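Lactaldehyde dehydrogenase (Escherichia coli, PDB 2ILU) catalyses the irreversible NAD-dependent oxidation of L-lactaldehyde, formed from L-fucose and L-rhamnose, to L-lactate, and also oxidises glycolaldehyde. Local coordinates at residues A[171-176]-A[200-205]; A[145-150]-A[223-228]; A[90-95]-A[181-186]; A[28-33]-A[325-330]. One frame throughout, in Å; residues are numbered along the deposited sequence.

Contacts 1 and 2 are neighbouring strand pairings in one sheet, their centres about 9 Å apart: the N of K176 lies 2.7 Å from the O of G148, and strand 134-149 runs between strands 172-176 and 224-227. Contact 3 joins contact 1 through the helix that follows strand 172-176, where L204 CD2 packs on I186 CD1 at 3.6 Å. Contact 4 lies about 11 Å from contact 3, centre to centre, with P29 beside the end of the helix carrying E93. Contacts 1, 2 and 4 reach the bound NADPH, the first two at its adenosine ribose and the last at its nicotinamide ribose; T181 of contact 3 comes just after coenzyme-binding K176-E179, its side chain about 7 Å away.

Contact 1 (A[171-176]-A[200-205]); sequences NTIVIK and GVFNLV. With NDP (NADPH dihydro-nicotinamide-adenine-dinucleotide phosphate), chain D.
I175 and V205 lose the most surface in this pairing of the parallel strands 172-176 and 202-204, and V201 comes next. The backbone of I175 is held at both ends: its N donates to N203 O at 2.9 Å, and its O accepts from the N of V205. With CG1 anti to the carbonyl carbon (chi1 -76°), the side chain brings CD1 to the edge of the F202 ring, 3.6 Å from CE1. Its other branch, CG2, packs on L204 CD1, so a beta-branched residue serves two neighbours at once. V205 CG2 instead meets V174 CG1 at 3.9 Å, the two side chains crossing at a slant. V201 turns its side chain away from strand 172-176 and works mainly through its O, which takes the N-H of I173 at 2.8 Å in a nearly straight bond (171°). N203 can be buried because its OD1 accepts from D12 N, while its ND2 makes weak bonds to I173 O and G200 O. The side chain of K176, the last residue of the strand, leads away from strand 202-204, bends at its last two torsions and sets NZ 3.0 Å from O3B of the NADPH, with a weak bond to O2B. A methionine here would probably leave the ribose oxygen O3B without its ammonium partner. The pair opens and closes a beta-alpha-beta unit through helix 183-195. Helix 155-168 covers the I173, I175 and F202 face, helices 43-62 and 209-218 cover V174 and V205, and strand 134-149 pairs with the other edge of strand 172-176.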
# COMPACT_ATOMS: atom_id res chain seq x y z
N ASN A 171 5.79 -10.06 19.04
CA ASN A 171 5.48 -9.67 20.40
C ASN A 171 5.27 -10.86 21.32
O ASN A 171 5.08 -11.98 20.84
CB ASN A 171 4.20 -8.82 20.46
CG ASN A 171 4.31 -7.53 19.70
OD1 ASN A 171 4.86 -6.54 20.20
ND2 ASN A 171 3.78 -7.51 18.49
N THR A 172 5.34 -10.60 22.61
CA THR A 172 5.06 -11.63 23.58
C THR A 172 3.76 -11.24 24.27
O THR A 172 3.49 -10.04 24.33
CB THR A 172 6.17 -11.74 24.60
OG1 THR A 172 6.34 -10.48 25.26
CG2 THR A 172 7.46 -12.15 23.90
N ILE A 173 2.98 -12.18 24.76
CA ILE A 173 1.71 -11.78 25.34
C ILE A 173 1.32 -12.43 26.68
O ILE A 173 1.74 -13.54 26.98
CB ILE A 173 0.60 -12.04 24.33
CG1 ILE A 173 -0.70 -11.40 24.78
CG2 ILE A 173 0.41 -13.53 24.17
CD1 ILE A 173 -1.73 -11.32 23.68
N VAL A 174 0.53 -11.69 27.45
CA VAL A 174 0.01 -12.17 28.71
C VAL A 174 -1.51 -12.00 28.73
O VAL A 174 -2.00 -10.87 28.86
CB VAL A 174 0.58 -11.41 29.91
CG1 VAL A 174 0.09 -12.05 31.19
CG2 VAL A 174 2.10 -11.41 29.87
N ILE A 175 -2.23 -13.10 28.56
CA ILE A 175 -3.68 -13.08 28.53
C ILE A 175 -4.38 -13.40 29.87
O ILE A 175 -3.92 -14.28 30.61
CB ILE A 175 -4.18 -14.09 27.49
CG1 ILE A 175 -4.00 -13.51 26.09
CG2 ILE A 175 -5.62 -14.46 27.74
CD1 ILE A 175 -4.32 -14.48 24.99
N LYS A 176 -5.44 -12.66 30.16
CA LYS A 176 -6.25 -12.94 31.34
C LYS A 176 -7.65 -13.29 30.88
O LYS A 176 -8.42 -12.38 30.58
CB LYS A 176 -6.36 -11.76 32.30
CG LYS A 176 -7.11 -12.16 33.59
CD LYS A 176 -7.63 -10.99 34.42
CE LYS A 176 -8.89 -10.41 33.83
NZ LYS A 176 -9.93 -11.45 33.73
N GLY A 200 7.65 -18.02 27.92
CA GLY A 200 7.40 -16.60 28.08
C GLY A 200 6.66 -15.94 26.94
O GLY A 200 6.02 -14.91 27.15
N VAL A 201 6.76 -16.48 25.72
CA VAL A 201 6.07 -15.89 24.59
C VAL A 201 4.55 -15.80 24.83
O VAL A 201 3.93 -14.77 24.54
CB VAL A 201 6.33 -16.68 23.29
CG1 VAL A 201 5.53 -16.08 22.14
CG2 VAL A 201 7.82 -16.65 22.96
N PHE A 202 3.99 -16.88 25.35
CA PHE A 202 2.58 -16.91 25.67
C PHE A 202 2.34 -17.21 27.15
O PHE A 202 2.77 -18.26 27.62
CB PHE A 202 1.84 -17.96 24.85
CG PHE A 202 0.39 -18.04 25.18
CD1 PHE A 202 -0.52 -17.14 24.63
CD2 PHE A 202 -0.08 -18.97 26.11
CE1 PHE A 202 -1.86 -17.17 24.99
CE2 PHE A 202 -1.41 -19.01 26.47
CZ PHE A 202 -2.30 -18.11 25.91
N ASN A 203 1.67 -16.31 27.86
CA ASN A 203 1.40 -16.51 29.27
C ASN A 203 -0.07 -16.36 29.62
O ASN A 203 -0.74 -15.49 29.05
CB ASN A 203 2.21 -15.51 30.09
CG ASN A 203 3.69 -15.64 29.85
OD1 ASN A 203 4.35 -16.53 30.39
ND2 ASN A 203 4.24 -14.76 29.03
N LEU A 204 -0.57 -17.20 30.52
CA LEU A 204 -1.96 -17.13 30.92
C LEU A 204 -2.11 -16.88 32.43
O LEU A 204 -1.61 -17.69 33.21
CB LEU A 204 -2.68 -18.42 30.54
CG LEU A 204 -4.18 -18.45 30.80
CD1 LEU A 204 -4.90 -17.73 29.68
CD2 LEU A 204 -4.65 -19.90 30.87
N VAL A 205 -2.76 -15.80 32.82
CA VAL A 205 -2.93 -15.54 34.25
C VAL A 205 -4.40 -15.43 34.67
O VAL A 205 -5.13 -14.62 34.11
CB VAL A 205 -2.15 -14.26 34.70
CG1 VAL A 205 -0.66 -14.48 34.53
CG2 VAL A 205 -2.60 -13.05 33.90
PA NDP D . -16.56 -6.68 31.04
O1A NDP D . -16.54 -5.23 30.78
O2A NDP D . -17.13 -7.17 32.30
O5B NDP D . -15.07 -7.13 30.85
C5B NDP D . -14.75 -8.52 30.96
C4B NDP D . -13.23 -8.66 30.87
O4B NDP D . -12.69 -7.34 31.33
C3B NDP D . -12.78 -9.64 31.89
O3B NDP D . -11.48 -10.15 31.57
C2B NDP D . -12.80 -8.78 33.11
O2B NDP D . -12.38 -9.38 34.30
C1B NDP D . -12.03 -7.58 32.61
N9A NDP D . -12.20 -6.39 33.45
C8A NDP D . -13.35 -6.02 34.13
N7A NDP D . -13.20 -4.94 34.89
C5A NDP D . -11.90 -4.59 34.69
C6A NDP D . -11.13 -3.51 35.22
N6A NDP D . -11.62 -2.62 36.07
N1A NDP D . -9.83 -3.44 34.79
C2A NDP D . -9.29 -4.33 33.93
N3A NDP D . -9.95 -5.39 33.37
C4A NDP D . -11.27 -5.48 33.78
O3 NDP D . -17.28 -7.42 29.80
PN NDP D . -18.11 -8.76 29.55
O1N NDP D . -17.58 -9.83 30.43
O2N NDP D . -18.03 -8.98 28.07
O5D NDP D . -19.66 -8.43 29.88
C5D NDP D . -20.09 -7.80 31.11
C4D NDP D . -20.49 -8.84 32.14
O4D NDP D . -19.62 -8.77 33.31
C3D NDP D . -21.91 -8.71 32.72
O3D NDP D . -22.93 -9.14 31.86
C2D NDP D . -21.78 -9.48 34.03
O2D NDP D . -22.02 -10.87 33.78
C1D NDP D . -20.34 -9.17 34.47
N1N NDP D . -20.24 -8.10 35.54
C2N NDP D . -20.27 -8.49 36.87
C3N NDP D . -20.19 -7.57 37.93
C7N NDP D . -20.23 -8.00 39.40
O7N NDP D . -21.10 -8.78 39.78
N7N NDP D . -19.27 -7.49 40.19
C4N NDP D . -20.07 -6.16 37.61
C5N NDP D . -20.03 -5.76 36.25
C6N NDP D . -20.12 -6.70 35.23
P2B NDP D . -13.39 -10.36 35.10
O1X NDP D . -13.63 -11.56 34.23
O2X NDP D . -12.64 -10.62 36.37
O3X NDP D . -14.65 -9.55 35.34

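Contact 2 (A[145-150]-A[223-228]); sequences VTTGIL and AMVSMT. With NDP (NADPH dihydro-nicotinamide-adenine-dinucleotide phosphate), chain D.
I149 packs across to M227, CB against CG at 3.7 Å, and reaches along the partner strand to V225, where its CD1 lies 3.9 Å from CG2. Its remaining branch, CG2, lies against the adenosine ribose of the NADPH, 3.3 Å from O3B, where a branched apolar side chain can touch both sugar and partner strand. M227 bends at its second torsion (chi2 -89°), which leads its flexible end away from I149 and puts CE 3.8 Å from O5B of the coenzyme. Just beyond, ribose O3B donates to L150 O, in the NAD site, by a bond modelled very short and not to be pressed. These groups are positioned by a regular parallel ladder: T147 N donates to M224 O at 3.0 Å, I149 N to S226 O at 2.9 Å, and T228 N to I149 O at 3.2 Å. Polar side chains are satisfied further out, T147 OG1 by L216 O, and S226 OG and T228 OG1 by the amine of K162. In this Rossmann-like sheet strand 134-149 is an inner strand, with 172-176 on its other flank; helix 231-242 packs against I149, V225 and M227, and helix 155-168 against T146, L150 and T228.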
# COMPACT_ATOMS: atom_id res chain seq x y z
N VAL A 145 6.20 -6.30 24.93
CA VAL A 145 5.26 -7.09 25.70
C VAL A 145 3.82 -6.58 25.62
O VAL A 145 3.58 -5.41 25.92
CB VAL A 145 5.64 -7.13 27.19
CG1 VAL A 145 4.58 -7.92 27.97
CG2 VAL A 145 7.02 -7.75 27.36
N THR A 146 2.89 -7.43 25.21
CA THR A 146 1.51 -7.02 25.15
C THR A 146 0.57 -7.83 26.07
O THR A 146 0.93 -8.93 26.50
CB THR A 146 0.98 -7.07 23.69
OG1 THR A 146 1.00 -8.41 23.20
CG2 THR A 146 1.85 -6.18 22.79
N THR A 147 -0.59 -7.28 26.39
CA THR A 147 -1.50 -7.98 27.26
C THR A 147 -2.91 -8.08 26.71
O THR A 147 -3.33 -7.18 25.99
CB THR A 147 -1.56 -7.32 28.66
OG1 THR A 147 -2.08 -6.00 28.54
CG2 THR A 147 -0.19 -7.25 29.29
N GLY A 148 -3.60 -9.15 27.05
CA GLY A 148 -4.96 -9.33 26.58
C GLY A 148 -5.88 -9.62 27.74
O GLY A 148 -5.60 -10.48 28.59
N ILE A 149 -6.98 -8.88 27.79
CA ILE A 149 -8.00 -9.04 28.80
C ILE A 149 -9.32 -9.44 28.12
O ILE A 149 -9.97 -8.57 27.55
CB ILE A 149 -8.21 -7.73 29.57
CG1 ILE A 149 -6.86 -7.20 30.08
CG2 ILE A 149 -9.16 -7.95 30.71
CD1 ILE A 149 -6.96 -5.85 30.75
N LEU A 150 -9.70 -10.71 28.19
CA LEU A 150 -10.90 -11.19 27.50
C LEU A 150 -12.21 -11.23 28.28
O LEU A 150 -12.19 -11.33 29.50
CB LEU A 150 -10.63 -12.58 26.95
CG LEU A 150 -9.17 -12.86 26.57
CD1 LEU A 150 -9.06 -14.31 26.13
CD2 LEU A 150 -8.71 -11.90 25.48
N ALA A 223 3.93 -2.67 26.58
CA ALA A 223 3.88 -1.72 25.48
C ALA A 223 2.45 -1.43 25.00
O ALA A 223 2.18 -0.35 24.48
CB ALA A 223 4.71 -2.23 24.33
N MET A 224 1.56 -2.41 25.18
CA MET A 224 0.18 -2.26 24.79
C MET A 224 -0.78 -3.25 25.44
O MET A 224 -0.46 -4.44 25.49
CB MET A 224 0.03 -2.38 23.28
CG MET A 224 -1.43 -2.39 22.84
SD MET A 224 -1.69 -2.25 21.09
CE MET A 224 -1.93 -3.99 20.65
N VAL A 225 -1.92 -2.76 25.91
CA VAL A 225 -2.92 -3.61 26.53
C VAL A 225 -4.18 -3.71 25.68
O VAL A 225 -4.83 -2.70 25.42
CB VAL A 225 -3.31 -3.12 27.95
CG1 VAL A 225 -3.82 -1.69 27.89
CG2 VAL A 225 -4.36 -4.04 28.56
N SER A 226 -4.50 -4.92 25.24
CA SER A 226 -5.68 -5.14 24.43
C SER A 226 -6.83 -5.73 25.24
O SER A 226 -6.61 -6.70 25.96
CB SER A 226 -5.33 -6.06 23.25
OG SER A 226 -6.46 -6.34 22.45
N MET A 227 -8.02 -5.16 25.13
CA MET A 227 -9.15 -5.68 25.88
C MET A 227 -10.49 -5.62 25.15
O MET A 227 -10.73 -4.71 24.36
CB MET A 227 -9.26 -4.94 27.22
CG MET A 227 -10.52 -5.23 28.01
SD MET A 227 -11.87 -4.12 27.58
CE MET A 227 -13.23 -4.85 28.40
N THR A 228 -11.33 -6.61 25.41
CA THR A 228 -12.64 -6.67 24.80
C THR A 228 -13.75 -6.86 25.85
O THR A 228 -13.63 -7.76 26.67
CB THR A 228 -12.71 -7.80 23.78
OG1 THR A 228 -11.72 -7.59 22.76
CG2 THR A 228 -14.09 -7.86 23.14
PA NDP D . -16.56 -6.68 31.04
O1A NDP D . -16.54 -5.23 30.78
O2A NDP D . -17.13 -7.17 32.30
O5B NDP D . -15.07 -7.13 30.85
C5B NDP D . -14.75 -8.52 30.96
C4B NDP D . -13.23 -8.66 30.87
O4B NDP D . -12.69 -7.34 31.33
C3B NDP D . -12.78 -9.64 31.89
O3B NDP D . -11.48 -10.15 31.57
C2B NDP D . -12.80 -8.78 33.11
O2B NDP D . -12.38 -9.38 34.30
C1B NDP D . -12.03 -7.58 32.61
N9A NDP D . -12.20 -6.39 33.45
C8A NDP D . -13.35 -6.02 34.13
N7A NDP D . -13.20 -4.94 34.89
C5A NDP D . -11.90 -4.59 34.69
C6A NDP D . -11.13 -3.51 35.22
N6A NDP D . -11.62 -2.62 36.07
N1A NDP D . -9.83 -3.44 34.79
C2A NDP D . -9.29 -4.33 33.93
N3A NDP D . -9.95 -5.39 33.37
C4A NDP D . -11.27 -5.48 33.78
O3 NDP D . -17.28 -7.42 29.80
PN NDP D . -18.11 -8.76 29.55
O1N NDP D . -17.58 -9.83 30.43
O2N NDP D . -18.03 -8.98 28.07
O5D NDP D . -19.66 -8.43 29.88
C5D NDP D . -20.09 -7.80 31.11
C4D NDP D . -20.49 -8.84 32.14
O4D NDP D . -19.62 -8.77 33.31
C3D NDP D . -21.91 -8.71 32.72
O3D NDP D . -22.93 -9.14 31.86
C2D NDP D . -21.78 -9.48 34.03
O2D NDP D . -22.02 -10.87 33.78
C1D NDP D . -20.34 -9.17 34.47
N1N NDP D . -20.24 -8.10 35.54
C2N NDP D . -20.27 -8.49 36.87
C3N NDP D . -20.19 -7.57 37.93
C7N NDP D . -20.23 -8.00 39.40
O7N NDP D . -21.10 -8.78 39.78
N7N NDP D . -19.27 -7.49 40.19
C4N NDP D . -20.07 -6.16 37.61
C5N NDP D . -20.03 -5.76 36.25
C6N NDP D . -20.12 -6.70 35.23
P2B NDP D . -13.39 -10.36 35.10
O1X NDP D . -13.63 -11.56 34.23
O2X NDP D . -12.64 -10.62 36.37
O3X NDP D . -14.65 -9.55 35.34

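Contact 3 (A[90-95]-A[181-186]); sequences IVEEGG and TPNNAI
E93 pushes its carboxylate against the first turn of helix 183-195, overlapping T181 and N183 and burying more surface than any other residue of the contact. Its CG sits between the backbone N and the carbonyl carbon (chi1 73°), and from there the chain runs out extended, to the backbone N-H groups of N183 and N184. OE2 takes the N-H of N184 at 2.9 Å, with the donor nearly along the C-O axis and an N-H...O angle of 151°. The second oxygen, OE1, accepts from the N of N183 at a similar distance, although its exact place in the model is less sure. The amide of N183 lies obliquely across the carboxylate, the two planes 29° apart, while its OD1 turns elsewhere, to the hydroxyl of S36. N184 adds a weak bond of its own from ND2 back to T181 O, at 3.3 Å. Carbon contacts flank the carboxylate: I90 CG1 meets N184 CB at 4.1 Å, the side chains crossing at about a right angle, and T181 CG2 lies against E93 CG at 4.0 Å and close to G94 CA. P182, which has no N-H to offer, is easily accommodated at the start of a helix. The buried carboxylate is likely to be stabilised as an anion by the positive end of the helix dipole. The carboxylate of helix 83-94 thus takes up N-H groups at the start of helix 183-195, the helix of the coenzyme-binding beta-alpha-beta unit.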
# COMPACT_ATOMS: atom_id res chain seq x y z
N ILE A 90 -16.43 -24.72 26.08
CA ILE A 90 -17.08 -23.47 25.76
C ILE A 90 -18.57 -23.59 26.05
O ILE A 90 -19.14 -22.71 26.71
CB ILE A 90 -16.89 -23.12 24.27
CG1 ILE A 90 -15.40 -22.96 23.98
CG2 ILE A 90 -17.67 -21.86 23.91
CD1 ILE A 90 -15.08 -22.68 22.52
N VAL A 91 -19.18 -24.67 25.56
CA VAL A 91 -20.59 -24.91 25.82
C VAL A 91 -20.89 -24.92 27.33
O VAL A 91 -21.75 -24.17 27.80
CB VAL A 91 -21.04 -26.26 25.22
CG1 VAL A 91 -22.45 -26.60 25.69
CG2 VAL A 91 -21.00 -26.19 23.70
N GLU A 92 -20.15 -25.76 28.05
CA GLU A 92 -20.30 -25.89 29.49
C GLU A 92 -20.26 -24.56 30.27
O GLU A 92 -21.26 -24.22 30.91
CB GLU A 92 -19.22 -26.83 30.02
CG GLU A 92 -19.19 -26.95 31.53
CD GLU A 92 -18.07 -27.85 32.02
OE1 GLU A 92 -16.90 -27.59 31.65
OE2 GLU A 92 -18.36 -28.81 32.77
N GLU A 93 -19.14 -23.83 30.21
CA GLU A 93 -19.01 -22.58 30.95
C GLU A 93 -19.65 -21.33 30.30
O GLU A 93 -20.05 -20.42 31.03
CB GLU A 93 -17.54 -22.30 31.24
CG GLU A 93 -16.74 -21.86 30.03
CD GLU A 93 -15.25 -21.79 30.33
OE1 GLU A 93 -14.88 -21.28 31.41
OE2 GLU A 93 -14.45 -22.24 29.48
N GLY A 94 -19.73 -21.29 28.97
CA GLY A 94 -20.30 -20.14 28.31
C GLY A 94 -21.79 -20.27 28.05
O GLY A 94 -22.49 -19.29 27.83
N GLY A 95 -22.28 -21.51 28.07
CA GLY A 95 -23.69 -21.73 27.84
C GLY A 95 -24.15 -21.43 26.43
O GLY A 95 -25.29 -21.02 26.21
N THR A 181 -15.37 -17.57 32.22
CA THR A 181 -15.07 -18.51 31.16
C THR A 181 -13.57 -18.79 30.95
O THR A 181 -13.07 -18.65 29.83
CB THR A 181 -15.66 -18.01 29.83
OG1 THR A 181 -15.12 -16.72 29.52
CG2 THR A 181 -17.18 -17.91 29.92
N PRO A 182 -12.85 -19.19 32.01
CA PRO A 182 -11.42 -19.48 31.96
C PRO A 182 -11.04 -20.87 31.45
O PRO A 182 -9.87 -21.07 31.11
CB PRO A 182 -11.00 -19.30 33.40
CG PRO A 182 -12.17 -19.90 34.13
CD PRO A 182 -13.36 -19.32 33.39
N ASN A 183 -11.99 -21.80 31.40
CA ASN A 183 -11.66 -23.15 30.99
C ASN A 183 -11.06 -23.30 29.59
O ASN A 183 -10.00 -23.92 29.47
CB ASN A 183 -12.88 -24.07 31.15
CG ASN A 183 -13.34 -24.16 32.60
OD1 ASN A 183 -12.52 -24.19 33.53
ND2 ASN A 183 -14.65 -24.21 32.81
N ASN A 184 -11.71 -22.74 28.57
CA ASN A 184 -11.17 -22.81 27.22
C ASN A 184 -9.75 -22.23 27.17
O ASN A 184 -8.90 -22.73 26.43
CB ASN A 184 -12.09 -22.05 26.26
CG ASN A 184 -12.38 -20.65 26.73
OD1 ASN A 184 -11.50 -19.78 26.72
ND2 ASN A 184 -13.61 -20.42 27.13
N ALA A 185 -9.51 -21.18 27.96
CA ALA A 185 -8.18 -20.60 28.01
C ALA A 185 -7.15 -21.62 28.54
O ALA A 185 -6.10 -21.79 27.93
CB ALA A 185 -8.20 -19.37 28.88
N ILE A 186 -7.46 -22.28 29.66
CA ILE A 186 -6.56 -23.30 30.18
C ILE A 186 -6.26 -24.34 29.10
O ILE A 186 -5.09 -24.67 28.89
CB ILE A 186 -7.18 -24.03 31.40
CG1 ILE A 186 -7.26 -23.07 32.58
CG2 ILE A 186 -6.35 -25.26 31.76
CD1 ILE A 186 -5.92 -22.49 32.97

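Contact 4 (A[28-33]-A[325-330]); sequences NPATEA and MGPLIN. With NDP (NADPH dihydro-nicotinamide-adenine-dinucleotide phosphate), chain D.
Two prolines make most of this contact, P29 against P327, without a single hydrogen bond between the segments. P327 presents CG to CB of P29 at 3.6 Å, and the same CG lies over the peptide that follows, 3.5 Å from the N of A30. A30 CB touches it too, at 4.0 Å, and the alanine also packs on Y364. Rigid, apolar rings suit two loops that meet with no strand to register them. The first loop is shaped by an Asx turn: N28 OD1 accepts from the N of A30 at 2.6 Å, in the carbonyl plane, and from the N of T31 at 3.2 Å, well above that plane. This loop links strands 23-27 and 34-39 of the N-terminal sheet; the other leads into helix 331-346, where L328 packs on L334 and V337. N330 is the N-cap of that helix, its OD1 bonded to A333 N. Its ND2 also donates to O2D, on the nicotinamide ribose of the NADPH, at 2.6 Å (152°). An alanine in its place would probably leave both the A333 amide and this ribose hydroxyl without their partners.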
# COMPACT_ATOMS: atom_id res chain seq x y z
N ASN A 28 -21.64 -23.39 35.67
CA ASN A 28 -22.30 -23.67 34.41
C ASN A 28 -23.61 -22.87 34.31
O ASN A 28 -24.57 -23.20 34.98
CB ASN A 28 -22.62 -25.16 34.28
CG ASN A 28 -23.27 -25.50 32.94
OD1 ASN A 28 -24.21 -24.83 32.50
ND2 ASN A 28 -22.78 -26.55 32.30
N PRO A 29 -23.65 -21.82 33.48
CA PRO A 29 -24.89 -21.04 33.38
C PRO A 29 -26.18 -21.88 33.20
O PRO A 29 -27.25 -21.41 33.57
CB PRO A 29 -24.61 -20.12 32.20
CG PRO A 29 -23.67 -20.92 31.36
CD PRO A 29 -22.73 -21.48 32.39
N ALA A 30 -26.07 -23.08 32.63
CA ALA A 30 -27.25 -23.93 32.44
C ALA A 30 -27.67 -24.68 33.72
O ALA A 30 -28.76 -24.44 34.22
CB ALA A 30 -27.00 -24.92 31.31
N THR A 31 -26.79 -25.55 34.22
CA THR A 31 -27.07 -26.32 35.44
C THR A 31 -26.90 -25.49 36.72
O THR A 31 -27.58 -25.76 37.70
CB THR A 31 -26.13 -27.54 35.56
OG1 THR A 31 -24.77 -27.09 35.60
CG2 THR A 31 -26.33 -28.49 34.38
N GLU A 32 -25.99 -24.52 36.67
CA GLU A 32 -25.71 -23.64 37.80
C GLU A 32 -24.79 -24.28 38.86
O GLU A 32 -24.68 -23.75 39.96
CB GLU A 32 -27.02 -23.19 38.44
CG GLU A 32 -26.93 -21.91 39.22
CD GLU A 32 -28.26 -21.54 39.82
OE1 GLU A 32 -29.22 -21.34 39.05
OE2 GLU A 32 -28.34 -21.45 41.07
N ALA A 33 -24.15 -25.38 38.50
CA ALA A 33 -23.24 -26.06 39.40
C ALA A 33 -21.75 -25.69 39.17
O ALA A 33 -21.42 -25.15 38.11
CB ALA A 33 -23.41 -27.57 39.26
N MET A 325 -30.95 -21.32 21.66
CA MET A 325 -30.48 -20.41 22.68
C MET A 325 -30.15 -21.06 24.04
O MET A 325 -30.98 -21.78 24.58
CB MET A 325 -31.53 -19.32 22.88
CG MET A 325 -31.23 -18.32 23.97
SD MET A 325 -32.68 -17.30 24.26
CE MET A 325 -32.80 -16.48 22.65
N GLY A 326 -28.95 -20.79 24.54
CA GLY A 326 -28.56 -21.33 25.82
C GLY A 326 -28.94 -20.31 26.87
O GLY A 326 -29.68 -19.37 26.57
N PRO A 327 -28.45 -20.45 28.10
CA PRO A 327 -28.79 -19.48 29.15
C PRO A 327 -27.86 -18.25 29.11
O PRO A 327 -26.94 -18.21 28.29
CB PRO A 327 -28.58 -20.29 30.42
CG PRO A 327 -27.37 -21.11 30.06
CD PRO A 327 -27.71 -21.59 28.66
N LEU A 328 -28.11 -17.27 29.97
CA LEU A 328 -27.25 -16.11 30.06
C LEU A 328 -26.01 -16.43 30.92
O LEU A 328 -26.08 -17.36 31.73
CB LEU A 328 -28.01 -14.93 30.65
CG LEU A 328 -29.21 -14.45 29.83
CD1 LEU A 328 -29.87 -13.26 30.52
CD2 LEU A 328 -28.75 -14.07 28.43
N ILE A 329 -24.92 -15.68 30.75
CA ILE A 329 -23.70 -15.96 31.48
C ILE A 329 -23.80 -16.01 33.04
O ILE A 329 -23.01 -16.71 33.67
CB ILE A 329 -22.59 -14.95 31.08
CG1 ILE A 329 -21.22 -15.45 31.53
CG2 ILE A 329 -22.91 -13.58 31.65
CD1 ILE A 329 -20.77 -16.74 30.87
N ASN A 330 -24.76 -15.30 33.63
CA ASN A 330 -24.89 -15.32 35.08
C ASN A 330 -26.08 -14.53 35.65
O ASN A 330 -26.75 -13.82 34.91
CB ASN A 330 -23.61 -14.79 35.72
CG ASN A 330 -23.24 -13.41 35.22
OD1 ASN A 330 -24.04 -12.47 35.30
ND2 ASN A 330 -22.03 -13.28 34.69
PA NDP D . -16.56 -6.68 31.04
O1A NDP D . -16.54 -5.23 30.78
O2A NDP D . -17.13 -7.17 32.30
O5B NDP D . -15.07 -7.13 30.85
C5B NDP D . -14.75 -8.52 30.96
C4B NDP D . -13.23 -8.66 30.87
O4B NDP D . -12.69 -7.34 31.33
C3B NDP D . -12.78 -9.64 31.89
O3B NDP D . -11.48 -10.15 31.57
C2B NDP D . -12.80 -8.78 33.11
O2B NDP D . -12.38 -9.38 34.30
C1B NDP D . -12.03 -7.58 32.61
N9A NDP D . -12.20 -6.39 33.45
C8A NDP D . -13.35 -6.02 34.13
N7A NDP D . -13.20 -4.94 34.89
C5A NDP D . -11.90 -4.59 34.69
C6A NDP D . -11.13 -3.51 35.22
N6A NDP D . -11.62 -2.62 36.07
N1A NDP D . -9.83 -3.44 34.79
C2A NDP D . -9.29 -4.33 33.93
N3A NDP D . -9.95 -5.39 33.37
C4A NDP D . -11.27 -5.48 33.78
O3 NDP D . -17.28 -7.42 29.80
PN NDP D . -18.11 -8.76 29.55
O1N NDP D . -17.58 -9.83 30.43
O2N NDP D . -18.03 -8.98 28.07
O5D NDP D . -19.66 -8.43 29.88
C5D NDP D . -20.09 -7.80 31.11
C4D NDP D . -20.49 -8.84 32.14
O4D NDP D . -19.62 -8.77 33.31
C3D NDP D . -21.91 -8.71 32.72
O3D NDP D . -22.93 -9.14 31.86
C2D NDP D . -21.78 -9.48 34.03
O2D NDP D . -22.02 -10.87 33.78
C1D NDP D . -20.34 -9.17 34.47
N1N NDP D . -20.24 -8.10 35.54
C2N NDP D . -20.27 -8.49 36.87
C3N NDP D . -20.19 -7.57 37.93
C7N NDP D . -20.23 -8.00 39.40
O7N NDP D . -21.10 -8.78 39.78
N7N NDP D . -19.27 -7.49 40.19
C4N NDP D . -20.07 -6.16 37.61
C5N NDP D . -20.03 -5.76 36.25
C6N NDP D . -20.12 -6.70 35.23
P2B NDP D . -13.39 -10.36 35.10
O1X NDP D . -13.63 -11.56 34.23
O2X NDP D . -12.64 -10.62 36.37
O3X NDP D . -14.65 -9.55 35.34